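Local coordinates for protein SusD homolog (Bacteroides thetaiotaomicron VPI-5482, PDB 3IV0) that probably binds sugars at the bacterial outer membrane, as a SusD-family protein whose own ligand and precise role are not established, at residues A24-I29 with S121-E126; D49-P54 with N71-L76; D101-L106 with F129-S134; S285-Y290 with M297-Y302. All blocks are in the same frame, centred on the assembly; numbering follows the deposited sequence. Where two conformers were deposited one is given.

How the contacts relate
The four contacts divide between two regions of a largely helical chain. Contacts 1 and 3 are neighbours, their centres about 8 Å apart, and share helix 117-142; helix 19-39 packs on it in contact 1 and helix 93-108 in contact 3, and I29 also touches A102, so three helices form one bundle. Contact 2 lies across the chain's centre from contact 1, about 35 Å between centres. Contact 4 is about 17 Å from contact 2 between centres and touches it where M50 meets F300. In sequence contact 2 is nested within contact 1, contacts 1 and 3 alternate, and contact 4 follows; an early part of the chain thus packs on a middle part.

Contact 1 of 4, residues A24-I29 with S121-E126; sequences AFLLSI and SRFKAE
Helix-on-helix packing in the SusD scaffold is exemplified where L26 of helix 19-39 meets F123 and E126 of helix 117-142. The contact is small, burying 155 Å² in all, and one leucine carries the first helix's share. Its CG stands anti to the backbone N (chi1 173°), which brings both methyls against the second helix. There CD2 does most of the work. It reaches CD1 of F123 at 3.6 Å, approaching the ring obliquely. The L26 and E126 side chains cross at about a right angle, with CD2 set against the carboxylate. L26 CD2 is 3.5 Å from E126 OE2 and 3.6 Å from E126 OE1, so the methyl rests against the carboxylate as a whole and not on a single oxygen. L26 CD1 lies against the base of the glutamate, 4.0 Å from E126 CB.

The buried carboxylate is probably balanced by R199. The extended chain of E126 carries OE1 to a salt bridge with that arginine and to a hydrogen bond with Y30 of helix 19-39, so the same carboxylate packs against a leucine methyl and bonds polar neighbours. R199 also touches L26 and F123, and L26 touches L105 of helix 93-108. Leucine, phenylalanine and the stem of a glutamate here join helices distant in sequence, an interface in keeping with the TPR-like helical scaffold of SusD proteins.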
loop_
_atom_site.group_PDB
_atom_site.type_symbol
_atom_site.label_atom_id
_atom_site.label_comp_id
_atom_site.label_asym_id
_atom_site.label_seq_id
_atom_site.Cartn_x
_atom_site.Cartn_y
_atom_site.Cartn_z
ATOM N N ALA A 24 -5.773 13.798 -19.966
ATOM C CA ALA A 24 -6.377 14.476 -18.828
ATOM C C ALA A 24 -7.414 13.601 -18.156
ATOM O O ALA A 24 -7.496 13.566 -16.908
ATOM C CB ALA A 24 -6.969 15.863 -19.246
ATOM N N PHE A 25 -8.204 12.891 -18.942
ATOM C CA PHE A 25 -9.187 11.999 -18.379
ATOM C C PHE A 25 -8.494 10.870 -17.601
ATOM O O PHE A 25 -8.890 10.570 -16.484
ATOM C CB PHE A 25 -10.112 11.462 -19.458
ATOM C CG PHE A 25 -11.318 10.767 -18.917
ATOM C CD1 PHE A 25 -11.252 9.444 -18.566
ATOM C CD2 PHE A 25 -12.502 11.447 -18.696
ATOM C CE1 PHE A 25 -12.337 8.808 -18.059
ATOM C CE2 PHE A 25 -13.609 10.793 -18.191
ATOM C CZ PHE A 25 -13.513 9.467 -17.849
ATOM N N LEU A 26 -7.466 10.269 -18.183
ATOM C CA LEU A 26 -6.670 9.261 -17.467
ATOM C C LEU A 26 -6.124 9.832 -16.166
ATOM O O LEU A 26 -6.213 9.192 -15.106
ATOM C CB LEU A 26 -5.587 8.742 -18.376
ATOM C CG LEU A 26 -4.570 7.803 -17.714
ATOM C CD1 LEU A 26 -5.292 6.534 -17.233
ATOM C CD2 LEU A 26 -3.426 7.482 -18.671
ATOM N N LEU A 27 -5.605 11.048 -16.184
ATOM C CA LEU A 27 -5.049 11.579 -14.986
ATOM C C LEU A 27 -6.115 11.815 -13.903
ATOM O O LEU A 27 -5.787 11.793 -12.735
ATOM C CB LEU A 27 -4.234 12.847 -15.270
ATOM C CG LEU A 27 -2.872 12.585 -15.899
ATOM C CD1 LEU A 27 -2.316 13.920 -16.390
ATOM C CD2 LEU A 27 -1.903 11.967 -14.921
ATOM N N SER A 28 -7.379 12.014 -14.281
ATOM C CA SER A 28 -8.443 12.166 -13.312
ATOM C C SER A 28 -8.689 10.831 -12.576
ATOM O O SER A 28 -9.208 10.845 -11.475
ATOM C CB SER A 28 -9.735 12.670 -13.982
ATOM O OG SER A 28 -10.442 11.653 -14.663
ATOM N N ILE A 29 -8.329 9.704 -13.204
ATOM C CA ILE A 29 -8.445 8.380 -12.551
ATOM C C ILE A 29 -7.397 8.315 -11.454
ATOM O O ILE A 29 -7.720 7.962 -10.315
ATOM C CB ILE A 29 -8.312 7.237 -13.570
ATOM C CG1 ILE A 29 -9.445 7.266 -14.620
ATOM C CG2 ILE A 29 -8.243 5.863 -12.823
ATOM C CD1 ILE A 29 -9.195 6.387 -15.855
ATOM N N SER A 121 -2.756 2.672 -26.575
ATOM C CA SER A 121 -2.524 1.405 -25.899
ATOM C C SER A 121 -2.006 1.633 -24.484
ATOM O O SER A 121 -2.419 0.921 -23.552
ATOM C CB SER A 121 -1.521 0.543 -26.638
ATOM O OG SER A 121 -2.040 0.186 -27.920
ATOM N N ARG A 122 -1.125 2.596 -24.297
ATOM C CA ARG A 122 -0.592 2.885 -22.972
ATOM C C ARG A 122 -1.688 3.367 -22.041
ATOM O O ARG A 122 -1.758 2.912 -20.889
ATOM C CB ARG A 122 0.504 3.935 -23.082
ATOM C CG ARG A 122 1.100 4.323 -21.729
ATOM C CD ARG A 122 2.300 5.210 -21.851
ATOM N NE ARG A 122 3.318 4.513 -22.592
ATOM C CZ ARG A 122 4.426 5.044 -23.066
ATOM N NH1 ARG A 122 4.687 6.326 -22.859
ATOM N NH2 ARG A 122 5.264 4.282 -23.760
ATOM N N PHE A 123 -2.559 4.259 -22.471
ATOM C CA PHE A 123 -3.580 4.810 -21.601
ATOM C C PHE A 123 -4.564 3.716 -21.210
ATOM O O PHE A 123 -5.077 3.690 -20.087
ATOM C CB PHE A 123 -4.276 6.015 -22.253
ATOM C CG PHE A 123 -3.364 7.207 -22.530
ATOM C CD1 PHE A 123 -2.089 7.295 -22.026
ATOM C CD2 PHE A 123 -3.855 8.273 -23.283
ATOM C CE1 PHE A 123 -1.293 8.407 -22.302
ATOM C CE2 PHE A 123 -3.058 9.385 -23.563
ATOM C CZ PHE A 123 -1.802 9.455 -23.085
ATOM N N LYS A 124 -4.848 2.810 -22.136
ATOM C CA LYS A 124 -5.700 1.683 -21.819
ATOM C C LYS A 124 -5.011 0.852 -20.747
ATOM O O LYS A 124 -5.665 0.426 -19.778
ATOM C CB LYS A 124 -5.969 0.817 -23.046
ATOM C CG LYS A 124 -6.924 1.434 -24.067
ATOM C CD LYS A 124 -7.067 0.472 -25.274
ATOM C CE LYS A 124 -7.956 1.001 -26.354
ATOM N NZ LYS A 124 -7.777 0.113 -27.566
ATOM N N ALA A 125 -3.730 0.536 -20.926
ATOM C CA ALA A 125 -2.987 -0.275 -19.942
ATOM C C ALA A 125 -2.976 0.390 -18.575
ATOM O O ALA A 125 -3.186 -0.290 -17.538
ATOM C CB ALA A 125 -1.584 -0.508 -20.406
ATOM N N GLU A 126 -2.764 1.697 -18.527
ATOM C CA GLU A 126 -2.797 2.409 -17.279
ATOM C C GLU A 126 -4.157 2.399 -16.620
ATOM O O GLU A 126 -4.272 2.230 -15.386
ATOM C CB GLU A 126 -2.346 3.863 -17.487
ATOM C CG GLU A 126 -0.919 4.036 -17.859
ATOM C CD GLU A 126 -0.543 5.483 -17.904
ATOM O OE1 GLU A 126 -0.595 6.139 -16.857
ATOM O OE2 GLU A 126 -0.221 6.009 -18.988
#

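Contact 2 of 4, residues D49-P54 with N71-L76; sequences DMRCAP and NDMGEL
The R51 guanidinium is met in two ways: M73, a selenomethionine, lies over one face, its CE offset toward the rim, and the edge is turned to the amide oxygen of N71. This is a junction of helix ends, with R51 just past helix 43-50, in a type II turn from M50 to A53, and N71 just after helix 63-69, in a Schellman motif. With its CG anti to the backbone N (chi1 -163°), N71 carries OD1 to the arginine, where it takes both side-on nitrogens, R51 NE at 2.9 Å and R51 NH2 at 2.8 Å. The oxygen lies in the guanidinium plane; NH2 comes in on a lone pair, whereas NE is tilted 28° from the carbonyl plane. Over the face, M73 CG is 3.5 Å from R51 NH2, and the bent selenomethionine chain brings its CE 3.9 Å from R51 CZ. W461 adds a cation-pi contact, and T460 O also accepts from NH2. With a leucine at R51 both donors to N71 OD1 are gone, and the amide is likely to be held less firmly. N71 ND2 is separately bonded to A458 O. Beside the polar grip, C52 SG rests 4.0 Å from N71 CB.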
loop_
_atom_site.group_PDB
_atom_site.type_symbol
_atom_site.label_atom_id
_atom_site.label_comp_id
_atom_site.label_asym_id
_atom_site.label_seq_id
_atom_site.Cartn_x
_atom_site.Cartn_y
_atom_site.Cartn_z
ATOM N N ASP A 49 -1.111 1.016 8.210
ATOM C CA ASP A 49 -0.080 1.197 9.245
ATOM C C ASP A 49 -0.633 1.008 10.663
ATOM O O ASP A 49 0.011 0.383 11.497
ATOM C CB ASP A 49 0.502 2.588 9.141
ATOM C CG ASP A 49 1.190 2.826 7.857
ATOM O OD1 ASP A 49 2.092 2.038 7.524
ATOM O OD2 ASP A 49 0.866 3.841 7.191
HETATM N N MSE A 50 -1.777 1.589 10.962
HETATM C CA MSE A 50 -2.218 1.794 12.348
HETATM C C MSE A 50 -3.030 0.634 12.915
HETATM O O MSE A 50 -2.983 0.353 14.125
HETATM C CB MSE A 50 -3.014 3.098 12.409
HETATM C CG MSE A 50 -2.171 4.362 12.103
HETATM SE SE MSE A 50 -3.245 5.916 12.074
HETATM C CE MSE A 50 -3.526 6.147 13.962
ATOM N N ARG A 51 -3.789 -0.043 12.083
ATOM C CA ARG A 51 -4.720 -1.048 12.540
ATOM C C ARG A 51 -3.973 -2.249 13.089
ATOM O O ARG A 51 -3.078 -2.800 12.440
ATOM C CB ARG A 51 -5.621 -1.484 11.404
ATOM C CG ARG A 51 -6.773 -2.320 11.866
ATOM C CD ARG A 51 -7.753 -2.564 10.741
ATOM N NE ARG A 51 -8.868 -3.407 11.160
ATOM C CZ ARG A 51 -9.840 -3.786 10.364
ATOM N NH1 ARG A 51 -9.834 -3.431 9.087
ATOM N NH2 ARG A 51 -10.794 -4.557 10.799
ATOM N N CYS A 52 -4.313 -2.653 14.321
ATOM C CA CYS A 52 -3.638 -3.743 15.042
ATOM C C CYS A 52 -2.160 -3.483 15.287
ATOM O O CYS A 52 -1.423 -4.422 15.565
ATOM C CB CYS A 52 -3.845 -5.104 14.362
ATOM S SG CYS A 52 -5.583 -5.587 14.257
ATOM N N ALA A 53 -1.703 -2.228 15.151
ATOM C CA ALA A 53 -0.341 -1.859 15.455
ATOM C C ALA A 53 -0.207 -1.546 16.964
ATOM O O ALA A 53 -1.160 -1.028 17.566
ATOM C CB ALA A 53 0.071 -0.635 14.628
ATOM N N PRO A 54 0.955 -1.850 17.536
ATOM C CA PRO A 54 1.210 -1.578 18.966
ATOM C C PRO A 54 1.574 -0.106 19.184
ATOM O O PRO A 54 2.714 0.244 19.519
ATOM C CB PRO A 54 2.347 -2.528 19.282
ATOM C CG PRO A 54 3.115 -2.610 18.042
ATOM C CD PRO A 54 2.088 -2.544 16.913
ATOM N N ASN A 71 -8.530 -2.888 16.977
ATOM C CA ASN A 71 -9.515 -3.420 16.047
ATOM C C ASN A 71 -10.958 -3.200 16.507
ATOM O O ASN A 71 -11.852 -3.979 16.159
ATOM C CB ASN A 71 -9.232 -4.900 15.723
ATOM C CG ASN A 71 -9.948 -5.377 14.477
ATOM O OD1 ASN A 71 -10.021 -4.629 13.486
ATOM N ND2 ASN A 71 -10.532 -6.567 14.514
ATOM N N ASP A 72 -11.188 -2.077 17.204
ATOM C CA ASP A 72 -12.512 -1.704 17.685
ATOM C C ASP A 72 -13.193 -0.859 16.626
ATOM O O ASP A 72 -13.483 0.339 16.837
ATOM C CB ASP A 72 -12.369 -0.924 19.006
ATOM C CG ASP A 72 -13.652 -0.905 19.868
ATOM O OD1 ASP A 72 -14.787 -1.236 19.432
ATOM O OD2 ASP A 72 -13.489 -0.481 21.042
HETATM N N MSE A 73 -13.477 -1.493 15.483
HETATM C CA MSE A 73 -13.886 -0.733 14.327
HETATM C C MSE A 73 -15.320 -0.277 14.482
HETATM O O MSE A 73 -15.737 0.738 13.885
HETATM C CB MSE A 73 -13.667 -1.548 13.025
HETATM C CG MSE A 73 -12.327 -2.149 12.882
HETATM SE SE MSE A 73 -10.916 -0.753 12.932
HETATM C CE MSE A 73 -11.127 -0.151 11.098
ATOM N N GLY A 74 -16.116 -0.981 15.273
ATOM C CA GLY A 74 -17.470 -0.553 15.540
ATOM C C GLY A 74 -17.491 0.721 16.379
ATOM O O GLY A 74 -18.327 1.615 16.164
ATOM N N GLU A 75 -16.579 0.837 17.332
ATOM C CA GLU A 75 -16.535 2.049 18.159
ATOM C C GLU A 75 -15.953 3.185 17.328
ATOM O O GLU A 75 -16.322 4.342 17.502
ATOM C CB GLU A 75 -15.712 1.869 19.446
ATOM C CG GLU A 75 -16.216 0.828 20.418
ATOM C CD GLU A 75 -17.569 1.162 21.031
ATOM O OE1 GLU A 75 -18.165 2.230 20.723
ATOM O OE2 GLU A 75 -18.039 0.332 21.848
ATOM N N LEU A 76 -15.023 2.893 16.441
ATOM C CA LEU A 76 -14.537 3.904 15.485
ATOM C C LEU A 76 -15.729 4.480 14.669
ATOM O O LEU A 76 -15.881 5.695 14.564
ATOM C CB LEU A 76 -13.508 3.287 14.556
ATOM C CG LEU A 76 -12.807 4.226 13.552
ATOM C CD1 LEU A 76 -11.894 5.177 14.295
ATOM C CD2 LEU A 76 -12.014 3.425 12.507
#

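Contact 3 of 4, residues D101-L106 with F129-S134; sequences DANILL and FMRSLS
L106 lays its CD1 methyl over one face of the R131 guanidinium, 3.5 Å from R131 NH1, where helix 93-108 runs beside helix 117-142. At the edge of the group the same nitrogen, R131 NH1, donates to N103 OD1 at 2.9 Å in a fairly straight bond (165°). That oxygen lies close to the guanidinium plane, while the amide itself is turned well away from it, the two planes 57° apart. The route of the arginine explains how one group serves both neighbours. Its chain leaves the helix extended and then bends at chi3 (68°), turning the guanidinium aside so that its edge meets N103 and one face meets L106, about one turn further along the facing helix.

At the base of R131 the helices come together through plain carbon packing, A102 CB to R131 CB at 3.8 Å; these two residues also have the closest CA atoms, and the small alanine probably leaves room for the arginine stem. The positive charge has a further partner in D172, though the ion pair is long and weak, and T149 touches the side chain from a loop. N103 ND2 makes a weak bond to Y148 O.

The segment axes approach to 9.6 Å, and the helices run nearly antiparallel. Consecutive in the chain, they make an antiparallel helix pair, consistent with the TPR-like helical fold of the family.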
loop_
_atom_site.group_PDB
_atom_site.type_symbol
_atom_site.label_atom_id
_atom_site.label_comp_id
_atom_site.label_asym_id
_atom_site.label_seq_id
_atom_site.Cartn_x
_atom_site.Cartn_y
_atom_site.Cartn_z
ATOM N N ASP A 101 -14.515 5.635 -14.017
ATOM C CA ASP A 101 -13.800 6.397 -15.032
ATOM C C ASP A 101 -12.865 5.522 -15.852
ATOM O O ASP A 101 -12.731 5.701 -17.080
ATOM C CB ASP A 101 -13.141 7.622 -14.436
ATOM C CG ASP A 101 -14.173 8.680 -14.037
ATOM O OD1 ASP A 101 -15.345 8.610 -14.504
ATOM O OD2 ASP A 101 -13.837 9.573 -13.253
ATOM N N ALA A 102 -12.209 4.541 -15.229
ATOM C CA ALA A 102 -11.430 3.576 -15.996
ATOM C C ALA A 102 -12.323 2.845 -16.978
ATOM O O ALA A 102 -11.945 2.646 -18.125
ATOM C CB ALA A 102 -10.690 2.560 -15.062
ATOM N N ASN A 103 -13.476 2.395 -16.509
ATOM C CA ASN A 103 -14.420 1.707 -17.388
ATOM C C ASN A 103 -14.806 2.582 -18.576
ATOM O O ASN A 103 -14.880 2.101 -19.721
ATOM C CB ASN A 103 -15.661 1.268 -16.607
ATOM C CG ASN A 103 -15.378 0.159 -15.584
ATOM O OD1 ASN A 103 -14.375 -0.542 -15.670
ATOM N ND2 ASN A 103 -16.287 -0.021 -14.654
ATOM N N ILE A 104 -15.062 3.860 -18.315
ATOM C CA ILE A 104 -15.396 4.804 -19.372
ATOM C C ILE A 104 -14.263 4.957 -20.354
ATOM O O ILE A 104 -14.463 4.864 -21.560
ATOM C CB ILE A 104 -15.829 6.156 -18.800
ATOM C CG1 ILE A 104 -17.185 6.028 -18.101
ATOM C CG2 ILE A 104 -15.853 7.240 -19.915
ATOM C CD1 ILE A 104 -17.536 7.135 -17.179
ATOM N N LEU A 105 -13.060 5.220 -19.877
ATOM C CA LEU A 105 -11.929 5.370 -20.796
ATOM C C LEU A 105 -11.796 4.129 -21.670
ATOM O O LEU A 105 -11.583 4.217 -22.894
ATOM C CB LEU A 105 -10.626 5.654 -20.018
ATOM C CG LEU A 105 -9.370 5.855 -20.877
ATOM C CD1 LEU A 105 -8.319 6.748 -20.204
ATOM C CD2 LEU A 105 -8.698 4.549 -21.231
ATOM N N LEU A 106 -11.899 2.954 -21.079
ATOM C CA LEU A 106 -11.689 1.737 -21.851
ATOM C C LEU A 106 -12.791 1.585 -22.926
ATOM O O LEU A 106 -12.521 1.080 -24.022
ATOM C CB LEU A 106 -11.605 0.509 -20.933
ATOM C CG LEU A 106 -10.340 0.500 -20.073
ATOM C CD1 LEU A 106 -10.513 -0.489 -18.913
ATOM C CD2 LEU A 106 -9.123 0.168 -20.938
ATOM N N PHE A 129 -4.637 -1.016 -15.145
ATOM C CA PHE A 129 -3.867 -1.069 -13.924
ATOM C C PHE A 129 -4.575 -0.356 -12.775
ATOM O O PHE A 129 -4.711 -0.910 -11.662
ATOM C CB PHE A 129 -2.458 -0.503 -14.109
ATOM C CG PHE A 129 -1.687 -0.401 -12.816
ATOM C CD1 PHE A 129 -1.119 -1.539 -12.245
ATOM C CD2 PHE A 129 -1.600 0.793 -12.134
ATOM C CE1 PHE A 129 -0.458 -1.461 -11.035
ATOM C CE2 PHE A 129 -0.936 0.868 -10.909
ATOM C CZ PHE A 129 -0.349 -0.268 -10.376
HETATM N N MSE A 130 -5.053 0.849 -12.993
HETATM C CA MSE A 130 -5.639 1.622 -11.953
HETATM C C MSE A 130 -6.954 1.063 -11.519
HETATM O O MSE A 130 -7.283 1.137 -10.325
HETATM C CB MSE A 130 -5.761 3.096 -12.383
HETATM C CG MSE A 130 -4.386 3.759 -12.442
HETATM SE SE MSE A 130 -3.299 3.696 -10.857
HETATM C CE MSE A 130 -4.383 4.704 -9.753
ATOM N N ARG A 131 -7.708 0.495 -12.430
ATOM C CA ARG A 131 -8.937 -0.190 -12.040
ATOM C C ARG A 131 -8.648 -1.367 -11.139
ATOM O O ARG A 131 -9.319 -1.553 -10.113
ATOM C CB ARG A 131 -9.728 -0.626 -13.271
ATOM C CG ARG A 131 -11.056 -1.292 -12.931
ATOM C CD ARG A 131 -11.885 -1.605 -14.162
ATOM N NE ARG A 131 -11.227 -2.647 -14.920
ATOM C CZ ARG A 131 -11.533 -3.011 -16.163
ATOM N NH1 ARG A 131 -12.498 -2.415 -16.800
ATOM N NH2 ARG A 131 -10.854 -3.982 -16.761
ATOM N N SER A 132 -7.668 -2.177 -11.536
ATOM C CA SER A 132 -7.235 -3.323 -10.743
ATOM C C SER A 132 -6.693 -2.916 -9.393
ATOM O O SER A 132 -6.994 -3.577 -8.373
ATOM C CB SER A 132 -6.211 -4.166 -11.471
ATOM O OG SER A 132 -6.746 -4.585 -12.730
ATOM N N LEU A 133 -5.909 -1.849 -9.353
ATOM C CA LEU A 133 -5.376 -1.368 -8.088
ATOM C C LEU A 133 -6.477 -0.917 -7.147
ATOM O O LEU A 133 -6.463 -1.186 -5.959
ATOM C CB LEU A 133 -4.380 -0.227 -8.314
ATOM C CG LEU A 133 -3.619 0.236 -7.090
ATOM C CD1 LEU A 133 -2.669 -0.838 -6.541
ATOM C CD2 LEU A 133 -2.794 1.465 -7.462
ATOM N N SER A 134 -7.483 -0.239 -7.706
ATOM C CA SER A 134 -8.622 0.236 -6.915
ATOM C C SER A 134 -9.407 -0.949 -6.383
ATOM O O SER A 134 -9.754 -0.957 -5.186
ATOM C CB SER A 134 -9.514 1.150 -7.754
ATOM O OG SER A 134 -8.814 2.329 -8.143
#

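Contact 4 of 4, residues S285-Y290 with M297-Y302; sequences SDNVSY and MPLFCY. With EDO (1,2-ethanediol), chain F.
The carbonyl oxygen of N287 is the polar focus between the two segments, taking weak hydrogen bonds from two successive backbone amides, L299 N at 3.1 Å and F300 N at 3.3 Å. A water shares the first of these donors: it accepts from L299 N and donates to D286 O at 2.6 Å and to S289 O at 2.7 Å. S285 O is likewise used twice, by S289 OG and V288 N from opposite faces of its plane. The N287 amide finds its stronger partner in N281 O, through ND2; its OD1 receives a weak bond from O2 of a 1,2-ethanediol, probably from the crystallisation liquor, whose O1 bonds weakly to D286 O and which K295 also binds. The D286 carboxylate is bonded to S357 and T356.

Strand 300-302 pairs antiparallel with strand 55-57 in a short two-stranded sheet, so these bonds join the region of helix 284-287 to that sheet. F300 CG lies between its backbone N and carbonyl carbon (chi1 65°), bringing the ring to N287 and V288. N287 O sits 4.1 Å above one face, offset toward the rim; V288 CG1 meets F300 CE1 obliquely at 3.5 Å, and N287 CB touches F300 CE2 at 3.7 Å. Were F300 an alanine, a gap would probably open beside the N287 carbonyl, with V288 CG1 and the neighbouring M50 losing their packing partner. P298 lies alongside Y290, its CD 3.7 Å from Y290 CD1.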
loop_
_atom_site.group_PDB
_atom_site.type_symbol
_atom_site.label_atom_id
_atom_site.label_comp_id
_atom_site.label_asym_id
_atom_site.label_seq_id
_atom_site.Cartn_x
_atom_site.Cartn_y
_atom_site.Cartn_z
ATOM N N SER A 285 4.254 9.869 8.247
ATOM C CA SER A 285 5.325 10.698 8.785
ATOM C C SER A 285 4.775 11.830 9.686
ATOM O O SER A 285 5.356 12.130 10.752
ATOM C CB SER A 285 6.170 11.257 7.646
ATOM O OG SER A 285 7.346 11.886 8.154
ATOM N N ASP A 286 3.690 12.483 9.260
ATOM C CA ASP A 286 3.131 13.606 10.013
ATOM C C ASP A 286 2.428 13.176 11.269
ATOM O O ASP A 286 2.099 14.016 12.108
ATOM C CB ASP A 286 2.253 14.494 9.133
ATOM C CG ASP A 286 3.068 15.374 8.191
ATOM O OD1 ASP A 286 4.239 15.686 8.487
ATOM O OD2 ASP A 286 2.507 15.834 7.164
ATOM N N ASN A 287 2.198 11.870 11.417
ATOM C CA ASN A 287 1.590 11.358 12.615
ATOM C C ASN A 287 2.619 10.878 13.640
ATOM O O ASN A 287 2.255 10.672 14.812
ATOM C CB ASN A 287 0.612 10.222 12.261
ATOM C CG ASN A 287 -0.611 10.714 11.506
ATOM O OD1 ASN A 287 -1.109 11.823 11.723
ATOM N ND2 ASN A 287 -1.120 9.872 10.616
ATOM N N VAL A 288 3.866 10.676 13.213
ATOM C CA VAL A 288 4.903 10.125 14.086
ATOM C C VAL A 288 6.083 11.076 14.233
ATOM O O VAL A 288 7.136 10.672 14.715
ATOM C CB VAL A 288 5.411 8.745 13.608
ATOM C CG1 VAL A 288 4.255 7.756 13.674
ATOM C CG2 VAL A 288 5.982 8.839 12.226
ATOM N N SER A 289 5.907 12.335 13.886
ATOM C CA SER A 289 6.963 13.354 13.987
ATOM C C SER A 289 6.520 14.503 14.853
ATOM O O SER A 289 5.328 14.800 14.932
ATOM C CB SER A 289 7.294 13.912 12.596
ATOM O OG SER A 289 7.764 12.887 11.728
ATOM N N TYR A 290 7.478 15.172 15.496
ATOM C CA TYR A 290 7.161 16.384 16.252
ATOM C C TYR A 290 8.191 17.498 16.101
ATOM O O TYR A 290 7.814 18.656 16.031
ATOM C CB TYR A 290 6.932 16.067 17.751
ATOM C CG TYR A 290 8.179 15.693 18.533
ATOM C CD1 TYR A 290 8.631 14.384 18.597
ATOM C CD2 TYR A 290 8.908 16.663 19.217
ATOM C CE1 TYR A 290 9.770 14.051 19.288
ATOM C CE2 TYR A 290 10.056 16.332 19.907
ATOM C CZ TYR A 290 10.479 15.033 19.945
ATOM O OH TYR A 290 11.620 14.682 20.634
HETATM N N MSE A 297 4.737 16.960 20.888
HETATM C CA MSE A 297 4.726 15.489 20.795
HETATM C C MSE A 297 3.965 15.099 19.525
HETATM O O MSE A 297 3.122 15.857 19.052
HETATM C CB MSE A 297 4.083 14.834 22.032
HETATM C CG MSE A 297 2.592 15.143 22.223
HETATM SE SE MSE A 297 1.937 15.156 24.093
HETATM C CE MSE A 297 0.286 16.076 23.763
ATOM N N PRO A 298 4.273 13.917 18.960
ATOM C CA PRO A 298 3.515 13.442 17.787
ATOM C C PRO A 298 2.132 12.962 18.127
ATOM O O PRO A 298 1.725 12.948 19.272
ATOM C CB PRO A 298 4.338 12.260 17.285
ATOM C CG PRO A 298 5.591 12.232 18.057
ATOM C CD PRO A 298 5.309 12.958 19.359
ATOM N N LEU A 299 1.398 12.499 17.119
ATOM C CA LEU A 299 0.100 11.897 17.364
ATOM C C LEU A 299 0.193 10.595 18.161
ATOM O O LEU A 299 -0.596 10.346 19.071
ATOM C CB LEU A 299 -0.596 11.627 16.012
ATOM C CG LEU A 299 -1.977 11.002 16.103
ATOM C CD1 LEU A 299 -2.968 12.038 16.566
ATOM C CD2 LEU A 299 -2.420 10.461 14.723
ATOM N N PHE A 300 1.139 9.729 17.797
ATOM C CA PHE A 300 1.289 8.439 18.453
ATOM C C PHE A 300 2.712 7.932 18.382
ATOM O O PHE A 300 3.536 8.441 17.644
ATOM C CB PHE A 300 0.313 7.371 17.899
ATOM C CG PHE A 300 0.533 6.990 16.443
ATOM C CD1 PHE A 300 1.517 6.065 16.070
ATOM C CD2 PHE A 300 -0.269 7.507 15.460
ATOM C CE1 PHE A 300 1.698 5.690 14.750
ATOM C CE2 PHE A 300 -0.080 7.152 14.127
ATOM C CZ PHE A 300 0.884 6.241 13.776
ATOM N N CYS A 301 2.968 6.906 19.177
ATOM C CA CYS A 301 4.235 6.212 19.138
ATOM C C CYS A 301 4.049 4.706 19.228
ATOM O O CYS A 301 3.048 4.211 19.713
ATOM C CB CYS A 301 5.169 6.692 20.266
ATOM S SG CYS A 301 4.623 6.348 21.949
ATOM N N TYR A 302 5.081 4.003 18.779
ATOM C CA TYR A 302 5.150 2.553 18.834
ATOM C C TYR A 302 5.719 2.089 20.163
ATOM O O TYR A 302 6.638 2.716 20.698
ATOM C CB TYR A 302 6.082 2.040 17.729
ATOM C CG TYR A 302 5.415 2.029 16.358
ATOM C CD1 TYR A 302 5.343 3.184 15.617
ATOM C CD2 TYR A 302 4.803 0.892 15.883
ATOM C CE1 TYR A 302 4.727 3.190 14.376
ATOM C CE2 TYR A 302 4.168 0.894 14.621
ATOM C CZ TYR A 302 4.153 2.050 13.902
ATOM O OH TYR A 302 3.538 2.093 12.671
HETATM C C1 EDO F . -0.153 15.793 11.604
HETATM O O1 EDO F . 0.545 16.419 12.646
HETATM C C2 EDO F . -1.325 14.882 11.958
HETATM O O2 EDO F . -1.210 14.334 13.260
HETATM O O HOH W 1 2.715 14.034 14.660
#